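Local coordinates for protein quinoline 2-oxidoreductase large subunit (Pseudomonas putida, PDB 1T3Q) that binds the molybdenum–pterin cytosine dinucleotide cofactor of quinoline 2-oxidoreductase, a molybdenum hydroxylase of the xanthine dehydrogenase family that probably hydroxylates quinoline at carbon 2, at residues I768-V771 with E776-F779; H294-R299 with G374-Q379; E693-D698 with L703-L708; T655-F660 with Q685-T690. All coordinates share one frame; numbering follows the deposited sequence.

Contact 1: residues I768-V771 with E776-F779; sequences IETV and ERIF
I768 and I778 form the buried end of this contact, T770 and R777 its partly exposed end. The arrangement is a short strand-turn-helix unit near the C-terminus. Strand 770-771 pairs with strand 185-193, and a brief turn leads from it into helix 775-783. In the interior, CD1 of I768 lies 3.9 Å from CG1 of I778, and the two side chains cross obliquely. Isoleucine suits both positions because V757 and L761 of helix 744-761 also pack on I768, while I778 also packs on I773 and Y653, so that branched apolar chains fill a largely apolar setting. No hydrogen bond spans the two segments.

Toward the partly exposed side the partner changes. The side chain of T770 meets that of R777 at about a right angle, and its methyl CG2 rests over one face of the guanidinium group, 3.6 Å from NE of R777 and offset toward the rim. With CG2 anti to the backbone N (chi1 of OG1 -58°), T770 presents its methyl rather than its hydroxyl to the arginine. The R777 chain, extended from CG to NE, carries its NH1 on to the carbonyl oxygen of P772 in the turn. Replacing R777 by an alanine would probably strip the cover from the T770 methyl and leave the P772 carbonyl without this donor. The chemistry therefore implies a division of labour: isoleucines join the helix to the chain just before the strand through apolar burial, whereas arginine lends its flat face to a methyl and its N-H to the turn.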
loop_
_atom_site.group_PDB
_atom_site.type_symbol
_atom_site.label_atom_id
_atom_site.label_comp_id
_atom_site.label_asym_id
_atom_site.label_seq_id
_atom_site.Cartn_x
_atom_site.Cartn_y
_atom_site.Cartn_z
ATOM N N ILE B 768 -13.394 52.610 -6.447
ATOM C CA ILE B 768 -12.420 51.782 -5.756
ATOM C C ILE B 768 -11.969 50.760 -6.784
ATOM O O ILE B 768 -12.759 49.940 -7.264
ATOM C CB ILE B 768 -13.029 51.092 -4.522
ATOM C CG1 ILE B 768 -13.335 52.147 -3.454
ATOM C CG2 ILE B 768 -12.068 50.039 -3.989
ATOM C CD1 ILE B 768 -13.848 51.581 -2.135
ATOM N N GLU B 769 -10.690 50.820 -7.131
ATOM C CA GLU B 769 -10.159 49.938 -8.151
ATOM C C GLU B 769 -9.096 48.968 -7.665
ATOM O O GLU B 769 -8.436 48.299 -8.463
ATOM C CB GLU B 769 -9.652 50.802 -9.316
ATOM C CG GLU B 769 -10.794 51.600 -9.971
ATOM C CD GLU B 769 -10.320 52.732 -10.871
ATOM O OE1 GLU B 769 -11.161 53.303 -11.602
ATOM O OE2 GLU B 769 -9.114 53.058 -10.843
ATOM N N THR B 770 -8.947 48.874 -6.348
ATOM C CA THR B 770 -7.972 47.963 -5.760
ATOM C C THR B 770 -8.659 46.933 -4.866
ATOM O O THR B 770 -9.551 47.281 -4.095
ATOM C CB THR B 770 -6.949 48.723 -4.888
ATOM O OG1 THR B 770 -6.280 49.709 -5.681
ATOM C CG2 THR B 770 -5.922 47.765 -4.313
ATOM N N VAL B 771 -8.270 45.666 -4.993
ATOM C CA VAL B 771 -8.815 44.629 -4.122
ATOM C C VAL B 771 -7.651 44.123 -3.271
ATOM O O VAL B 771 -6.497 44.135 -3.709
ATOM C CB VAL B 771 -9.437 43.435 -4.901
ATOM C CG1 VAL B 771 -10.671 43.901 -5.668
ATOM C CG2 VAL B 771 -8.412 42.813 -5.836
ATOM N N GLU B 776 -10.381 50.192 5.420
ATOM C CA GLU B 776 -9.378 51.246 5.280
ATOM C C GLU B 776 -9.502 51.888 3.895
ATOM O O GLU B 776 -9.554 53.112 3.769
ATOM C CB GLU B 776 -7.970 50.672 5.445
ATOM C CG GLU B 776 -6.849 51.633 5.044
ATOM C CD GLU B 776 -6.688 52.800 6.007
ATOM O OE1 GLU B 776 -6.008 53.784 5.643
ATOM O OE2 GLU B 776 -7.225 52.730 7.132
ATOM N N ARG B 777 -9.557 51.057 2.857
ATOM C CA ARG B 777 -9.659 51.567 1.493
ATOM C C ARG B 777 -10.965 52.309 1.232
ATOM O O ARG B 777 -10.986 53.289 0.492
ATOM C CB ARG B 777 -9.468 50.431 0.483
ATOM C CG ARG B 777 -8.022 49.949 0.420
ATOM C CD ARG B 777 -7.751 49.007 -0.747
ATOM N NE ARG B 777 -6.314 48.799 -0.915
ATOM C CZ ARG B 777 -5.664 47.685 -0.596
ATOM N NH1 ARG B 777 -6.318 46.646 -0.094
ATOM N NH2 ARG B 777 -4.348 47.622 -0.756
ATOM N N ILE B 778 -12.049 51.847 1.845
ATOM C CA ILE B 778 -13.343 52.500 1.684
ATOM C C ILE B 778 -13.305 53.835 2.428
ATOM O O ILE B 778 -13.791 54.846 1.930
ATOM C CB ILE B 778 -14.484 51.637 2.261
ATOM C CG1 ILE B 778 -14.610 50.338 1.460
ATOM C CG2 ILE B 778 -15.791 52.422 2.245
ATOM C CD1 ILE B 778 -15.703 49.418 1.951
ATOM N N PHE B 779 -12.724 53.821 3.625
ATOM C CA PHE B 779 -12.597 55.018 4.451
ATOM C C PHE B 779 -11.812 56.085 3.690
ATOM O O PHE B 779 -12.210 57.250 3.629
ATOM C CB PHE B 779 -11.874 54.656 5.760
ATOM C CG PHE B 779 -11.383 55.844 6.547
ATOM C CD1 PHE B 779 -12.277 56.717 7.160
ATOM C CD2 PHE B 779 -10.018 56.079 6.688
ATOM C CE1 PHE B 779 -11.816 57.810 7.905
ATOM C CE2 PHE B 779 -9.549 57.167 7.430
ATOM C CZ PHE B 779 -10.448 58.033 8.039
#

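Contact 2: residues H294-R299 with G374-Q379; sequences HAKQQR and GFTAGQ
Beside the molybdenum site of the cofactor-binding domain, K296, in the loop before strand 298-306, and Q298, at its start, reach G374, T376 and A377 around the beginning of helix 375-393. The K296 side chain is about 7 Å from the dioxosulfidomolybdenum ion. Its chain, bent at chi2 (-68°), brings NZ to within 2.9 Å of OG1 of T376, with the two side chains crossing at about a right angle. NZ also donates to the carbonyl oxygens of V373 and R371, while T376 OG1 is hydrogen-bonded to the M746 carbonyl. A lysine fits here because one ammonium group can satisfy several buried oxygens just ahead of the helix. A methionine in place of K296 would probably leave T376 OG1 and the carbonyls of V373 and R371 without their shared donor.

Q298 points toward the helix, and the small A377 permits its CG and CD a close approach: CB of A377 is 3.3 Å from CD of Q298. The amide of Q298 has its main partner in the carboxylate of E336, which takes a hydrogen bond from NE2. Toward the helix, the same NE2 makes a weak, bent bond of 3.2 Å to O of G374, with an N-H...O angle of only 121°.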
loop_
_atom_site.group_PDB
_atom_site.type_symbol
_atom_site.label_atom_id
_atom_site.label_comp_id
_atom_site.label_asym_id
_atom_site.label_seq_id
_atom_site.Cartn_x
_atom_site.Cartn_y
_atom_site.Cartn_z
ATOM N N HIS B 294 1.751 32.470 -4.690
ATOM C CA HIS B 294 0.702 33.439 -4.401
ATOM C C HIS B 294 0.124 33.672 -5.779
ATOM O O HIS B 294 0.690 33.212 -6.773
ATOM C CB HIS B 294 1.247 34.767 -3.856
ATOM C CG HIS B 294 1.978 34.643 -2.555
ATOM N ND1 HIS B 294 1.555 33.816 -1.535
ATOM C CD2 HIS B 294 3.098 35.255 -2.105
ATOM C CE1 HIS B 294 2.389 33.920 -0.513
ATOM N NE2 HIS B 294 3.333 34.786 -0.833
ATOM N N ALA B 295 -0.982 34.390 -5.858
ATOM C CA ALA B 295 -1.588 34.631 -7.154
ATOM C C ALA B 295 -2.383 35.914 -7.201
ATOM O O ALA B 295 -2.552 36.590 -6.186
ATOM C CB ALA B 295 -2.492 33.459 -7.516
ATOM N N LYS B 296 -2.848 36.235 -8.409
ATOM C CA LYS B 296 -3.698 37.386 -8.688
ATOM C C LYS B 296 -3.088 38.776 -8.654
ATOM O O LYS B 296 -3.795 39.757 -8.888
ATOM C CB LYS B 296 -4.907 37.368 -7.746
ATOM C CG LYS B 296 -5.631 36.030 -7.690
ATOM C CD LYS B 296 -6.329 35.705 -9.011
ATOM C CE LYS B 296 -6.985 34.324 -8.956
ATOM N NZ LYS B 296 -7.791 34.020 -10.176
ATOM N N GLN B 297 -1.793 38.894 -8.388
ATOM C CA GLN B 297 -1.232 40.233 -8.315
ATOM C C GLN B 297 -0.836 40.870 -9.636
ATOM O O GLN B 297 0.300 40.754 -10.084
ATOM C CB GLN B 297 -0.040 40.295 -7.350
ATOM C CG GLN B 297 0.444 41.733 -7.142
ATOM C CD GLN B 297 1.450 41.893 -6.017
ATOM O OE1 GLN B 297 2.289 41.026 -5.781
ATOM N NE2 GLN B 297 1.383 43.030 -5.332
ATOM N N GLN B 298 -1.793 41.533 -10.266
ATOM C CA GLN B 298 -1.503 42.244 -11.495
ATOM C C GLN B 298 -2.147 43.618 -11.450
ATOM O O GLN B 298 -3.099 43.858 -10.702
ATOM C CB GLN B 298 -1.932 41.456 -12.753
ATOM C CG GLN B 298 -3.311 40.840 -12.773
ATOM C CD GLN B 298 -3.682 40.280 -14.158
ATOM O OE1 GLN B 298 -3.842 41.033 -15.120
ATOM N NE2 GLN B 298 -3.818 38.958 -14.255
ATOM N N ARG B 299 -1.576 44.535 -12.218
ATOM C CA ARG B 299 -2.065 45.896 -12.300
ATOM C C ARG B 299 -2.592 46.004 -13.719
ATOM O O ARG B 299 -1.928 45.570 -14.659
ATOM C CB ARG B 299 -0.902 46.872 -12.088
ATOM N N GLY B 374 -5.127 34.309 -14.295
ATOM C CA GLY B 374 -5.077 35.695 -14.721
ATOM C C GLY B 374 -6.344 36.287 -15.309
ATOM O O GLY B 374 -6.413 37.502 -15.524
ATOM N N PHE B 375 -7.352 35.456 -15.553
ATOM C CA PHE B 375 -8.604 35.942 -16.135
ATOM C C PHE B 375 -9.348 36.882 -15.187
ATOM O O PHE B 375 -10.021 37.816 -15.618
ATOM C CB PHE B 375 -9.523 34.764 -16.487
ATOM C CG PHE B 375 -8.860 33.680 -17.298
ATOM C CD1 PHE B 375 -8.020 33.997 -18.365
ATOM C CD2 PHE B 375 -9.108 32.340 -17.017
ATOM C CE1 PHE B 375 -7.443 32.998 -19.137
ATOM C CE2 PHE B 375 -8.534 31.328 -17.783
ATOM C CZ PHE B 375 -7.698 31.658 -18.850
ATOM N N THR B 376 -9.214 36.639 -13.887
ATOM C CA THR B 376 -9.916 37.440 -12.889
ATOM C C THR B 376 -9.666 38.948 -12.874
ATOM O O THR B 376 -10.617 39.729 -12.858
ATOM C CB THR B 376 -9.652 36.892 -11.464
ATOM O OG1 THR B 376 -9.969 35.493 -11.425
ATOM C CG2 THR B 376 -10.518 37.623 -10.446
ATOM N N ALA B 377 -8.402 39.368 -12.880
ATOM C CA ALA B 377 -8.087 40.797 -12.817
ATOM C C ALA B 377 -8.756 41.622 -13.911
ATOM O O ALA B 377 -9.390 42.642 -13.626
ATOM C CB ALA B 377 -6.575 41.009 -12.862
ATOM N N GLY B 378 -8.606 41.183 -15.155
ATOM C CA GLY B 378 -9.199 41.902 -16.276
ATOM C C GLY B 378 -10.716 41.898 -16.233
ATOM O O GLY B 378 -11.356 42.858 -16.654
ATOM N N GLN B 379 -11.292 40.809 -15.740
ATOM C CA GLN B 379 -12.744 40.701 -15.627
ATOM C C GLN B 379 -13.217 41.792 -14.665
ATOM O O GLN B 379 -14.180 42.504 -14.944
ATOM C CB GLN B 379 -13.127 39.313 -15.096
ATOM C CG GLN B 379 -14.637 39.036 -15.012
ATOM C CD GLN B 379 -15.291 38.846 -16.372
ATOM O OE1 GLN B 379 -14.629 38.500 -17.353
ATOM N NE2 GLN B 379 -16.603 39.047 -16.430
#

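Contact 3: residues E693-D698 with L703-L708; sequences EEVIYD and LVTTTL
I696 faces V704 and T705 across a hairpin-like reversal of the chain, in the loop between helix 672-692 and strand 722-726. Neither arm is a regular strand, and Y697 with L703 make the single backbone bridge.

Two hydrogen bonds tie the arms, both through the backbone of I696. Its O accepts from N of V704 at 2.9 Å, the donor standing almost in line with the carbonyl (170°). Its N donates to a side chain instead: OG1 of T705, 2.8 Å away, takes the N-H. Threonine can do this because chi1 of 55° sets OG1 between its own backbone N and carbonyl carbon, turned to the opposite arm. The hydroxyl thus stands in for a backbone acceptor where regular pairing has lapsed. At the turn, OD1 of D698 accepts from N of F700 and N of Q702, so the aspartate holds the bend with two backbone N-H groups on one oxygen.

Apolar contacts fill both sides. V695 CG1 meets CD2 of L703 at 3.8 Å, while I257 of the medium subunit packs on I696, V704 and T705, which makes beta-branched, nonpolar surface appropriate to this subunit boundary. The squeeze is tight there: CB of I696 and CG2 of V704 are 3.4 Å apart.

The aromatic contribution is a CH-pi interaction. Tyrosine offers a broad face to leucine while its OH, at the far end, accepts from N of C365. CG of L703 sits over that ring, 4.2 Å from the centroid of Y697 and 22° off the ring normal.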
loop_
_atom_site.group_PDB
_atom_site.type_symbol
_atom_site.label_atom_id
_atom_site.label_comp_id
_atom_site.label_asym_id
_atom_site.label_seq_id
_atom_site.Cartn_x
_atom_site.Cartn_y
_atom_site.Cartn_z
ATOM N N GLU B 693 -9.172 38.949 1.737
ATOM C CA GLU B 693 -7.838 38.394 1.556
ATOM C C GLU B 693 -6.734 39.201 0.894
ATOM O O GLU B 693 -6.935 39.839 -0.140
ATOM C CB GLU B 693 -7.945 37.067 0.800
ATOM C CG GLU B 693 -8.982 36.118 1.357
ATOM C CD GLU B 693 -9.167 34.887 0.499
ATOM O OE1 GLU B 693 -10.274 34.309 0.539
ATOM O OE2 GLU B 693 -8.211 34.488 -0.208
ATOM N N GLU B 694 -5.556 39.144 1.508
ATOM C CA GLU B 694 -4.375 39.780 0.955
ATOM C C GLU B 694 -3.093 39.293 1.609
ATOM O O GLU B 694 -2.929 39.369 2.827
ATOM C CB GLU B 694 -4.430 41.314 1.042
ATOM C CG GLU B 694 -3.350 41.943 0.149
ATOM C CD GLU B 694 -3.428 43.451 0.013
ATOM O OE1 GLU B 694 -2.635 44.000 -0.783
ATOM O OE2 GLU B 694 -4.264 44.093 0.686
ATOM N N VAL B 695 -2.204 38.747 0.788
ATOM C CA VAL B 695 -0.898 38.301 1.247
ATOM C C VAL B 695 -0.104 39.593 1.097
ATOM O O VAL B 695 -0.055 40.172 0.009
ATOM C CB VAL B 695 -0.322 37.205 0.326
ATOM C CG1 VAL B 695 1.181 37.051 0.556
ATOM C CG2 VAL B 695 -1.030 35.879 0.601
ATOM N N ILE B 696 0.502 40.058 2.183
ATOM C CA ILE B 696 1.217 41.322 2.132
ATOM C C ILE B 696 2.722 41.281 2.365
ATOM O O ILE B 696 3.198 40.718 3.352
ATOM C CB ILE B 696 0.620 42.322 3.150
ATOM C CG1 ILE B 696 -0.885 42.478 2.913
ATOM C CG2 ILE B 696 1.319 43.679 3.037
ATOM C CD1 ILE B 696 -1.579 43.335 3.942
ATOM N N TYR B 697 3.457 41.892 1.440
ATOM C CA TYR B 697 4.908 42.018 1.547
ATOM C C TYR B 697 5.128 43.502 1.840
ATOM O O TYR B 697 4.537 44.353 1.176
ATOM C CB TYR B 697 5.609 41.663 0.227
ATOM C CG TYR B 697 5.783 40.182 -0.039
ATOM C CD1 TYR B 697 4.850 39.473 -0.796
ATOM C CD2 TYR B 697 6.904 39.500 0.432
ATOM C CE1 TYR B 697 5.033 38.121 -1.085
ATOM C CE2 TYR B 697 7.096 38.146 0.153
ATOM C CZ TYR B 697 6.158 37.463 -0.607
ATOM O OH TYR B 697 6.347 36.130 -0.884
ATOM N N ASP B 698 5.960 43.824 2.828
ATOM C CA ASP B 698 6.192 45.225 3.150
ATOM C C ASP B 698 7.259 45.831 2.257
ATOM O O ASP B 698 7.763 45.176 1.353
ATOM C CB ASP B 698 6.580 45.409 4.625
ATOM C CG ASP B 698 7.886 44.729 4.987
ATOM O OD1 ASP B 698 8.733 44.504 4.094
ATOM O OD2 ASP B 698 8.074 44.433 6.186
ATOM N N LEU B 703 7.443 39.133 4.474
ATOM C CA LEU B 703 6.076 38.649 4.325
ATOM C C LEU B 703 5.413 38.897 5.679
ATOM O O LEU B 703 5.717 38.215 6.659
ATOM C CB LEU B 703 6.080 37.151 4.015
ATOM C CG LEU B 703 4.974 36.563 3.135
ATOM C CD1 LEU B 703 4.905 35.067 3.395
ATOM C CD2 LEU B 703 3.634 37.208 3.424
ATOM N N VAL B 704 4.513 39.872 5.736
ATOM C CA VAL B 704 3.854 40.202 6.992
ATOM C C VAL B 704 2.602 39.379 7.280
ATOM O O VAL B 704 2.065 39.431 8.386
ATOM C CB VAL B 704 3.498 41.704 7.051
ATOM C CG1 VAL B 704 4.744 42.533 6.784
ATOM C CG2 VAL B 704 2.430 42.036 6.035
ATOM N N THR B 705 2.139 38.618 6.296
ATOM C CA THR B 705 0.955 37.781 6.483
ATOM C C THR B 705 1.341 36.309 6.358
ATOM O O THR B 705 1.521 35.796 5.250
ATOM C CB THR B 705 -0.140 38.109 5.436
ATOM O OG1 THR B 705 0.407 37.986 4.120
ATOM C CG2 THR B 705 -0.660 39.529 5.626
ATOM N N THR B 706 1.477 35.628 7.493
ATOM C CA THR B 706 1.845 34.216 7.478
ATOM C C THR B 706 0.937 33.365 8.360
ATOM O O THR B 706 1.209 32.186 8.570
ATOM C CB THR B 706 3.313 33.995 7.944
ATOM O OG1 THR B 706 3.493 34.559 9.249
ATOM C CG2 THR B 706 4.297 34.652 6.976
ATOM N N THR B 707 -0.140 33.955 8.870
ATOM C CA THR B 707 -1.070 33.211 9.724
ATOM C C THR B 707 -2.524 33.493 9.353
ATOM O O THR B 707 -2.825 34.474 8.683
ATOM C CB THR B 707 -0.891 33.577 11.212
ATOM O OG1 THR B 707 -1.396 34.897 11.439
ATOM C CG2 THR B 707 0.582 33.539 11.598
ATOM N N LEU B 708 -3.422 32.624 9.803
ATOM C CA LEU B 708 -4.844 32.777 9.532
ATOM C C LEU B 708 -5.423 33.931 10.347
ATOM O O LEU B 708 -6.599 34.278 10.211
ATOM C CB LEU B 708 -5.572 31.471 9.848
ATOM C CG LEU B 708 -6.090 30.627 8.677
ATOM C CD1 LEU B 708 -5.196 30.737 7.460
ATOM C CD2 LEU B 708 -6.214 29.192 9.135
#

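Contact 4: residues T655-F660 with Q685-T690; sequences TRVTDF and QAIGQT
V657 is the first residue of 655-660 to meet 685-690. Its side chain and that of I687 point at each other tip to tip, CG2 of V657 coming within 4.1 Å of CG1 of I687. L691 adds to the cover on V657, so a compact beta-branched residue suits the interface of sheet and helix.

T658 and D659 interrupt the strand with a classic beta bulge, both facing I645 of strand 636-649. The T658 hydroxyl donates to OD2 of D659 over 2.7 Å, meeting the carboxylate on its anti side, tilted 35° out of the carboxylate plane. R445 in turn binds both residues, forming a salt bridge with D659. Polar residues suit this partly exposed side. Because the bulge takes up one extra residue, F660 is turned to the helix as V657 is, although three positions later.

F660 slides past I687 in the opposite direction, CE2 lying 4.0 Å from CG1 of I687. Its chi1 of -131° departs from a staggered position to bring the ring alongside the isoleucine. I687 meets the valine with CG1 and CG2 and the phenylalanine with CG1 and CD1. One turn on, T690 OG1 and T690 N bind the A686 carbonyl from opposite faces of its plane, OG1 at 2.8 Å, turning the threonine's polar group back onto its own helix. This is the packing of an alpha/beta layer: a helix laid by apolar side chains on the mixed sheet of the cofactor-binding domain.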
loop_
_atom_site.group_PDB
_atom_site.type_symbol
_atom_site.label_atom_id
_atom_site.label_comp_id
_atom_site.label_asym_id
_atom_site.label_seq_id
_atom_site.Cartn_x
_atom_site.Cartn_y
_atom_site.Cartn_z
ATOM N N THR B 655 -18.553 46.188 5.237
ATOM C CA THR B 655 -19.167 45.742 3.995
ATOM C C THR B 655 -19.724 44.332 4.112
ATOM O O THR B 655 -19.070 43.421 4.622
ATOM C CB THR B 655 -18.160 45.798 2.836
ATOM O OG1 THR B 655 -17.636 47.129 2.734
ATOM C CG2 THR B 655 -18.838 45.433 1.525
ATOM N N ARG B 656 -20.943 44.161 3.621
ATOM C CA ARG B 656 -21.618 42.877 3.681
ATOM C C ARG B 656 -22.216 42.518 2.324
ATOM O O ARG B 656 -22.879 43.340 1.695
ATOM C CB ARG B 656 -22.718 42.954 4.754
ATOM C CG ARG B 656 -23.566 41.708 4.930
ATOM C CD ARG B 656 -24.335 41.749 6.257
ATOM N NE ARG B 656 -25.787 41.724 6.077
ATOM C CZ ARG B 656 -26.555 42.806 6.002
ATOM N NH1 ARG B 656 -27.865 42.681 5.835
ATOM N NH2 ARG B 656 -26.020 44.013 6.109
ATOM N N VAL B 657 -21.951 41.300 1.859
ATOM C CA VAL B 657 -22.516 40.843 0.597
ATOM C C VAL B 657 -23.832 40.220 1.028
ATOM O O VAL B 657 -23.846 39.129 1.596
ATOM C CB VAL B 657 -21.652 39.755 -0.068
ATOM C CG1 VAL B 657 -22.261 39.361 -1.402
ATOM C CG2 VAL B 657 -20.225 40.259 -0.251
ATOM N N THR B 658 -24.930 40.918 0.767
ATOM C CA THR B 658 -26.243 40.445 1.173
ATOM C C THR B 658 -26.922 39.492 0.206
ATOM O O THR B 658 -27.746 38.679 0.619
ATOM C CB THR B 658 -27.198 41.625 1.411
ATOM O OG1 THR B 658 -27.396 42.335 0.183
ATOM C CG2 THR B 658 -26.621 42.568 2.449
ATOM N N ASP B 659 -26.588 39.598 -1.078
ATOM C CA ASP B 659 -27.196 38.747 -2.089
ATOM C C ASP B 659 -26.201 38.367 -3.178
ATOM O O ASP B 659 -25.268 39.108 -3.469
ATOM C CB ASP B 659 -28.366 39.473 -2.760
ATOM C CG ASP B 659 -29.427 39.912 -1.777
ATOM O OD1 ASP B 659 -30.373 39.134 -1.533
ATOM O OD2 ASP B 659 -29.314 41.035 -1.250
ATOM N N PHE B 660 -26.418 37.206 -3.775
ATOM C CA PHE B 660 -25.573 36.752 -4.866
ATOM C C PHE B 660 -26.429 35.928 -5.809
ATOM O O PHE B 660 -27.155 35.020 -5.389
ATOM C CB PHE B 660 -24.386 35.938 -4.348
ATOM C CG PHE B 660 -23.069 36.377 -4.926
ATOM C CD1 PHE B 660 -22.779 36.172 -6.271
ATOM C CD2 PHE B 660 -22.139 37.045 -4.135
ATOM C CE1 PHE B 660 -21.583 36.634 -6.824
ATOM C CE2 PHE B 660 -20.940 37.509 -4.678
ATOM C CZ PHE B 660 -20.663 37.305 -6.025
ATOM N N GLN B 685 -14.829 32.142 -2.397
ATOM C CA GLN B 685 -13.440 32.549 -2.591
ATOM C C GLN B 685 -13.373 33.931 -3.232
ATOM O O GLN B 685 -12.461 34.709 -2.942
ATOM C CB GLN B 685 -12.686 31.520 -3.443
ATOM C CG GLN B 685 -12.358 30.238 -2.677
ATOM C CD GLN B 685 -11.723 29.171 -3.547
ATOM O OE1 GLN B 685 -12.164 28.934 -4.666
ATOM N NE2 GLN B 685 -10.694 28.508 -3.026
ATOM N N ALA B 686 -14.349 34.237 -4.088
ATOM C CA ALA B 686 -14.427 35.533 -4.766
ATOM C C ALA B 686 -14.678 36.647 -3.753
ATOM O O ALA B 686 -14.107 37.733 -3.846
ATOM C CB ALA B 686 -15.549 35.512 -5.811
ATOM N N ILE B 687 -15.553 36.378 -2.792
ATOM C CA ILE B 687 -15.850 37.350 -1.754
ATOM C C ILE B 687 -14.586 37.531 -0.912
ATOM O O ILE B 687 -14.274 38.634 -0.453
ATOM C CB ILE B 687 -17.015 36.855 -0.875
ATOM C CG1 ILE B 687 -18.317 36.956 -1.673
ATOM C CG2 ILE B 687 -17.084 37.657 0.424
ATOM C CD1 ILE B 687 -19.492 36.204 -1.048
ATOM N N GLY B 688 -13.859 36.437 -0.724
ATOM C CA GLY B 688 -12.625 36.501 0.039
ATOM C C GLY B 688 -11.636 37.419 -0.664
ATOM O O GLY B 688 -11.146 38.383 -0.077
ATOM N N GLN B 689 -11.359 37.143 -1.934
ATOM C CA GLN B 689 -10.409 37.969 -2.688
ATOM C C GLN B 689 -10.793 39.443 -2.748
ATOM O O GLN B 689 -9.942 40.323 -2.598
ATOM C CB GLN B 689 -10.255 37.464 -4.129
ATOM C CG GLN B 689 -9.214 38.274 -4.921
ATOM C CD GLN B 689 -9.266 38.046 -6.422
ATOM O OE1 GLN B 689 -8.378 38.492 -7.159
ATOM N NE2 GLN B 689 -10.311 37.368 -6.887
ATOM N N THR B 690 -12.074 39.722 -2.956
ATOM C CA THR B 690 -12.510 41.104 -3.083
ATOM C C THR B 690 -12.730 41.919 -1.817
ATOM O O THR B 690 -12.644 43.144 -1.862
ATOM C CB THR B 690 -13.799 41.201 -3.940
ATOM O OG1 THR B 690 -14.839 40.409 -3.348
ATOM C CG2 THR B 690 -13.526 40.705 -5.355
#

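How the contacts relate
The four contacts form a connected region, their centres 14 to 20 Å apart. The K296 side chain of contact 2 is about 7 Å from the dioxosulfidomolybdenum ion. Q689 of contact 4 links contact 2 to the helix, with NE2 of Q689 3.6 Å from CG2 of T376. The same helix continues into contact 3, where E693 N probably bonds to O of G688 (2.7 Å). Contact 3 returns to contact 2 through V695 CG1, 3.4 Å from NE2 of H294. Contact 1 is more peripheral: V771 CB rests 3.9 Å from O of Q689, and R777 NH1 makes a long, weak ion pair with OE2 of E694 (3.4 Å).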